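Local coordinates for Card1 endonuclease domain-containing protein (PDB 1XMX) that is of unknown function but carries a Card1-like endonuclease domain of the PDDEXK clan and probably binds nucleic acid, at residues V258-I272 with L371-N385. Numbering follows the deposited sequence.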
loop_
_atom_site.group_PDB
_atom_site.type_symbol
_atom_site.label_atom_id
_atom_site.label_comp_id
_atom_site.label_asym_id
_atom_site.label_seq_id
_atom_site.Cartn_x
_atom_site.Cartn_y
_atom_site.Cartn_z
ATOM N N VAL A 258 9.402 -11.832 -0.543
ATOM C CA VAL A 258 9.212 -10.515 0.018
ATOM C C VAL A 258 7.954 -10.489 0.901
ATOM O O VAL A 258 7.972 -9.940 1.995
ATOM C CB VAL A 258 9.086 -9.420 -1.037
ATOM C CG1 VAL A 258 8.664 -8.073 -0.331
ATOM C CG2 VAL A 258 10.415 -9.302 -1.849
ATOM N N HIS A 259 6.869 -11.077 0.443
ATOM C CA HIS A 259 5.690 -11.136 1.271
ATOM C C HIS A 259 5.949 -11.880 2.594
ATOM O O HIS A 259 5.533 -11.441 3.664
ATOM C CB HIS A 259 4.560 -11.763 0.490
ATOM C CG HIS A 259 3.296 -11.916 1.267
ATOM N ND1 HIS A 259 2.509 -10.836 1.641
ATOM C CD2 HIS A 259 2.672 -13.026 1.731
ATOM C CE1 HIS A 259 1.443 -11.281 2.282
ATOM N NE2 HIS A 259 1.519 -12.603 2.349
ATOM N N SER A 260 6.616 -13.013 2.495
ATOM C CA SER A 260 6.943 -13.818 3.657
ATOM C C SER A 260 7.862 -13.080 4.647
ATOM O O SER A 260 7.763 -13.288 5.836
ATOM C CB SER A 260 7.602 -15.106 3.193
ATOM O OG SER A 260 6.617 -15.988 2.663
ATOM N N THR A 261 8.803 -12.299 4.129
ATOM C CA THR A 261 9.697 -11.467 4.933
ATOM C C THR A 261 8.983 -10.289 5.640
ATOM O O THR A 261 9.254 -10.002 6.804
ATOM C CB THR A 261 10.831 -10.944 4.027
ATOM O OG1 THR A 261 11.473 -12.087 3.469
ATOM C CG2 THR A 261 11.841 -10.089 4.773
ATOM N N VAL A 262 8.066 -9.633 4.937
ATOM C CA VAL A 262 7.262 -8.607 5.515
ATOM C C VAL A 262 6.480 -9.172 6.683
ATOM O O VAL A 262 6.359 -8.518 7.738
ATOM C CB VAL A 262 6.281 -7.963 4.484
ATOM C CG1 VAL A 262 5.283 -7.007 5.236
ATOM C CG2 VAL A 262 7.036 -7.175 3.415
ATOM N N LYS A 263 5.929 -10.365 6.498
ATOM C CA LYS A 263 5.157 -11.044 7.552
ATOM C C LYS A 263 6.016 -11.341 8.806
ATOM O O LYS A 263 5.548 -11.157 9.929
ATOM C CB LYS A 263 4.513 -12.319 7.016
ATOM C CG LYS A 263 3.829 -13.118 8.084
ATOM C CD LYS A 263 3.370 -14.465 7.562
ATOM C CE LYS A 263 2.662 -15.263 8.665
ATOM N NZ LYS A 263 2.179 -16.556 8.103
ATOM N N GLN A 264 7.263 -11.780 8.595
ATOM C CA GLN A 264 8.265 -11.852 9.672
ATOM C C GLN A 264 8.592 -10.556 10.392
ATOM O O GLN A 264 8.688 -10.532 11.628
ATOM C CB GLN A 264 9.595 -12.408 9.139
ATOM C CG GLN A 264 9.544 -13.842 9.033
ATOM C CD GLN A 264 10.899 -14.453 8.780
ATOM O OE1 GLN A 264 11.956 -13.912 9.191
ATOM N NE2 GLN A 264 10.887 -15.603 8.118
ATOM N N ILE A 265 8.810 -9.485 9.629
ATOM C CA ILE A 265 9.123 -8.164 10.220
ATOM C C ILE A 265 7.945 -7.691 11.018
ATOM O O ILE A 265 8.096 -7.118 12.073
ATOM C CB ILE A 265 9.459 -7.145 9.119
ATOM C CG1 ILE A 265 10.768 -7.550 8.441
ATOM C CG2 ILE A 265 9.561 -5.736 9.693
ATOM C CD1 ILE A 265 11.005 -6.918 7.072
ATOM N N GLN A 266 6.747 -7.991 10.550
ATOM C CA GLN A 266 5.520 -7.498 11.192
ATOM C C GLN A 266 5.310 -8.119 12.591
ATOM O O GLN A 266 4.701 -7.519 13.467
ATOM C CB GLN A 266 4.336 -7.780 10.269
ATOM C CG GLN A 266 2.964 -7.376 10.766
ATOM C CD GLN A 266 1.869 -7.886 9.855
ATOM O OE1 GLN A 266 1.942 -9.029 9.387
ATOM N NE2 GLN A 266 0.850 -7.056 9.592
ATOM N N ASP A 267 5.826 -9.319 12.800
ATOM C CA ASP A 267 5.807 -9.935 14.137
ATOM C C ASP A 267 6.443 -9.002 15.176
ATOM O O ASP A 267 6.057 -9.022 16.315
ATOM C CB ASP A 267 6.560 -11.277 14.128
ATOM C CG ASP A 267 5.848 -12.358 13.296
ATOM O OD1 ASP A 267 4.613 -12.273 13.131
ATOM O OD2 ASP A 267 6.512 -13.304 12.817
ATOM N N ASP A 268 7.420 -8.181 14.801
ATOM C CA ASP A 268 8.024 -7.294 15.778
ATOM C C ASP A 268 7.816 -5.804 15.544
ATOM O O ASP A 268 8.367 -5.017 16.313
ATOM C CB ASP A 268 9.516 -7.522 15.858
ATOM C CG ASP A 268 9.865 -8.889 16.383
ATOM O OD1 ASP A 268 9.248 -9.340 17.387
ATOM O OD2 ASP A 268 10.744 -9.536 15.763
ATOM N N MET A 269 7.076 -5.432 14.487
ATOM C CA MET A 269 6.875 -4.039 14.074
ATOM C C MET A 269 5.393 -3.862 13.930
ATOM O O MET A 269 4.891 -4.002 12.816
ATOM C CB MET A 269 7.436 -3.761 12.644
ATOM C CG MET A 269 8.867 -3.151 12.528
ATOM S SD MET A 269 9.304 -2.205 11.036
ATOM C CE MET A 269 8.119 -1.015 11.229
ATOM N N PRO A 270 4.670 -3.598 15.028
ATOM C CA PRO A 270 3.195 -3.382 14.910
ATOM C C PRO A 270 2.749 -2.233 14.002
ATOM O O PRO A 270 1.581 -2.198 13.660
ATOM C CB PRO A 270 2.716 -3.126 16.363
ATOM C CG PRO A 270 3.964 -2.724 17.133
ATOM C CD PRO A 270 5.139 -3.490 16.418
ATOM N N THR A 271 3.633 -1.320 13.597
ATOM C CA THR A 271 3.228 -0.269 12.627
ATOM C C THR A 271 2.861 -0.870 11.260
ATOM O O THR A 271 2.258 -0.223 10.474
ATOM C CB THR A 271 4.324 0.829 12.429
ATOM O OG1 THR A 271 5.583 0.204 12.095
ATOM C CG2 THR A 271 4.513 1.673 13.697
ATOM N N ILE A 272 3.244 -2.116 10.974
ATOM C CA ILE A 272 2.853 -2.727 9.701
ATOM C C ILE A 272 1.509 -3.340 9.994
ATOM O O ILE A 272 1.415 -4.368 10.644
ATOM C CB ILE A 272 3.854 -3.820 9.252
ATOM C CG1 ILE A 272 5.276 -3.242 9.171
ATOM C CG2 ILE A 272 3.416 -4.439 7.912
ATOM C CD1 ILE A 272 6.336 -4.250 8.930
ATOM N N LEU A 371 17.706 -8.727 2.697
ATOM C CA LEU A 371 16.378 -8.270 2.300
ATOM C C LEU A 371 15.654 -7.836 3.569
ATOM O O LEU A 371 15.034 -6.803 3.618
ATOM C CB LEU A 371 15.606 -9.401 1.592
ATOM C CG LEU A 371 14.146 -9.184 1.151
ATOM C CD1 LEU A 371 13.957 -7.957 0.198
ATOM C CD2 LEU A 371 13.549 -10.416 0.539
ATOM N N LYS A 372 15.758 -8.636 4.612
ATOM C CA LYS A 372 14.905 -8.425 5.757
ATOM C C LYS A 372 15.295 -7.119 6.487
ATOM O O LYS A 372 14.435 -6.373 6.907
ATOM C CB LYS A 372 14.910 -9.649 6.678
ATOM C CG LYS A 372 14.125 -9.407 7.979
ATOM C CD LYS A 372 13.722 -10.729 8.565
ATOM C CE LYS A 372 14.188 -10.864 9.999
ATOM N NZ LYS A 372 13.149 -10.206 10.864
ATOM N N THR A 373 16.583 -6.847 6.594
ATOM C CA THR A 373 17.090 -5.612 7.167
ATOM C C THR A 373 16.740 -4.351 6.354
ATOM O O THR A 373 16.305 -3.335 6.919
ATOM C CB THR A 373 18.598 -5.727 7.383
ATOM O OG1 THR A 373 18.800 -6.683 8.422
ATOM C CG2 THR A 373 19.211 -4.438 7.786
ATOM N N HIS A 374 16.919 -4.414 5.038
ATOM C CA HIS A 374 16.591 -3.270 4.181
ATOM C C HIS A 374 15.097 -3.002 4.180
ATOM O O HIS A 374 14.687 -1.866 4.162
ATOM C CB HIS A 374 17.098 -3.469 2.767
ATOM C CG HIS A 374 18.581 -3.584 2.665
ATOM N ND1 HIS A 374 19.432 -2.565 3.020
ATOM C CD2 HIS A 374 19.375 -4.594 2.228
ATOM C CE1 HIS A 374 20.687 -2.934 2.802
ATOM N NE2 HIS A 374 20.677 -4.157 2.318
ATOM N N LEU A 375 14.279 -4.037 4.235
ATOM C CA LEU A 375 12.856 -3.850 4.331
ATOM C C LEU A 375 12.465 -3.233 5.682
ATOM O O LEU A 375 11.579 -2.383 5.756
ATOM C CB LEU A 375 12.147 -5.182 4.104
ATOM C CG LEU A 375 11.925 -5.739 2.661
ATOM C CD1 LEU A 375 11.098 -6.978 2.661
ATOM C CD2 LEU A 375 11.226 -4.668 1.796
ATOM N N THR A 376 13.114 -3.682 6.750
ATOM C CA THR A 376 12.900 -3.143 8.092
ATOM C C THR A 376 13.252 -1.675 8.092
ATOM O O THR A 376 12.485 -0.857 8.526
ATOM C CB THR A 376 13.747 -3.922 9.174
ATOM O OG1 THR A 376 13.463 -5.325 9.101
ATOM C CG2 THR A 376 13.365 -3.457 10.616
ATOM N N GLN A 377 14.407 -1.333 7.578
ATOM C CA GLN A 377 14.781 0.052 7.496
ATOM C C GLN A 377 13.729 0.889 6.779
ATOM O O GLN A 377 13.377 1.973 7.274
ATOM C CB GLN A 377 16.139 0.188 6.836
ATOM C CG GLN A 377 17.220 -0.498 7.691
ATOM C CD GLN A 377 18.588 -0.565 7.017
ATOM O OE1 GLN A 377 18.713 -0.500 5.782
ATOM N NE2 GLN A 377 19.602 -0.769 7.810
ATOM N N TRP A 378 13.190 0.383 5.663
ATOM C CA TRP A 378 12.253 1.148 4.823
ATOM C C TRP A 378 11.008 1.372 5.650
ATOM O O TRP A 378 10.487 2.517 5.707
ATOM C CB TRP A 378 11.866 0.386 3.560
ATOM C CG TRP A 378 11.046 1.153 2.547
ATOM C CD1 TRP A 378 11.294 2.409 2.053
ATOM C CD2 TRP A 378 9.879 0.672 1.879
ATOM N NE1 TRP A 378 10.281 2.772 1.151
ATOM C CE2 TRP A 378 9.426 1.699 1.016
ATOM C CE3 TRP A 378 9.151 -0.523 1.938
ATOM C CZ2 TRP A 378 8.311 1.537 0.212
ATOM C CZ3 TRP A 378 8.033 -0.658 1.165
ATOM C CH2 TRP A 378 7.639 0.362 0.285
ATOM N N PHE A 379 10.582 0.314 6.354
ATOM C CA PHE A 379 9.358 0.397 7.168
ATOM C C PHE A 379 9.512 1.248 8.437
ATOM O O PHE A 379 8.517 1.819 8.920
ATOM C CB PHE A 379 8.879 -0.971 7.592
ATOM C CG PHE A 379 8.389 -1.838 6.451
ATOM C CD1 PHE A 379 7.630 -1.292 5.410
ATOM C CD2 PHE A 379 8.688 -3.206 6.416
ATOM C CE1 PHE A 379 7.123 -2.109 4.375
ATOM C CE2 PHE A 379 8.174 -4.032 5.371
ATOM C CZ PHE A 379 7.403 -3.481 4.354
ATOM N N LYS A 380 10.711 1.257 9.022
ATOM C CA LYS A 380 11.016 2.132 10.156
ATOM C C LYS A 380 10.885 3.592 9.731
ATOM O O LYS A 380 10.320 4.395 10.479
ATOM C CB LYS A 380 12.402 1.888 10.758
ATOM C CG LYS A 380 12.553 0.449 11.318
ATOM C CD LYS A 380 13.609 0.341 12.405
ATOM C CE LYS A 380 14.581 -0.827 12.081
ATOM N NZ LYS A 380 15.453 -1.247 13.208
ATOM N N ALA A 381 11.411 3.917 8.554
ATOM C CA ALA A 381 11.295 5.264 8.015
ATOM C C ALA A 381 9.864 5.743 7.877
ATOM O O ALA A 381 9.641 6.943 7.842
ATOM C CB ALA A 381 12.099 5.438 6.731
ATOM N N ALA A 382 8.873 4.847 7.876
ATOM C CA ALA A 382 7.476 5.301 7.908
ATOM C C ALA A 382 7.054 6.023 9.222
ATOM O O ALA A 382 5.980 6.649 9.275
ATOM C CB ALA A 382 6.472 4.119 7.586
ATOM N N GLY A 383 7.872 5.908 10.279
ATOM C CA GLY A 383 7.543 6.487 11.607
ATOM C C GLY A 383 6.470 5.710 12.351
ATOM O O GLY A 383 6.108 4.618 11.964
ATOM N N GLY A 384 5.938 6.261 13.422
ATOM C CA GLY A 384 4.751 5.665 14.015
ATOM C C GLY A 384 4.995 4.881 15.273
ATOM O O GLY A 384 4.031 4.423 15.926
ATOM N N ASN A 385 6.273 4.760 15.625
ATOM C CA ASN A 385 6.730 3.962 16.777
ATOM C C ASN A 385 6.736 4.672 18.139
ATOM O O ASN A 385 6.748 5.913 18.220
ATOM C CB ASN A 385 8.134 3.458 16.523
ATOM C CG ASN A 385 8.405 2.185 17.259
ATOM O OD1 ASN A 385 9.566 1.875 17.622
ATOM N ND2 ASN A 385 7.325 1.423 17.516
HETATM O O HOH W 1 7.146 2.214 11.157
#
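Helices 258-266 and 371-380 meet where T261 and I265 face K372 and T376; their axes approach to 9.9 Å and cross at -62°. The T261 and K372 CA atoms lie 6.1 Å apart. Knobs-into-holes packing is mutual: I265 lodges among K372, L375, T376 and F379, and L375 among V258, T261, V262 and I265. I265 CD1 lies 3.6 Å from L375 CB. T261 turns CG2 anti to its backbone nitrogen (chi1 -57° for OG1), which sets this methyl 3.6 Å from K372 CB while OG1 is hydrogen-bonded to L257 O. V262 CG2 meets the F379 ring at its edge, in plane, 3.8 Å from CZ; I272 CG1 lies over one face, 4.3 Å above the plane and offset toward the rim, and its CD1 comes obliquely to 3.6 Å from F379 CD2. M269 bends at chi3 (61°), and SD and CE both reach F379 CB. A water accepts from T271 OG1 and donates to F379 O and G383 O, each at 2.7 Å, linking type I turn 269-272 to F379 and turn 380-383. V258 touches strand 303-310, V262 strand 288-300 and L375 strand 338-343: two helices packed against one mixed sheet, consistent with a PDDEXK-like alpha/beta core.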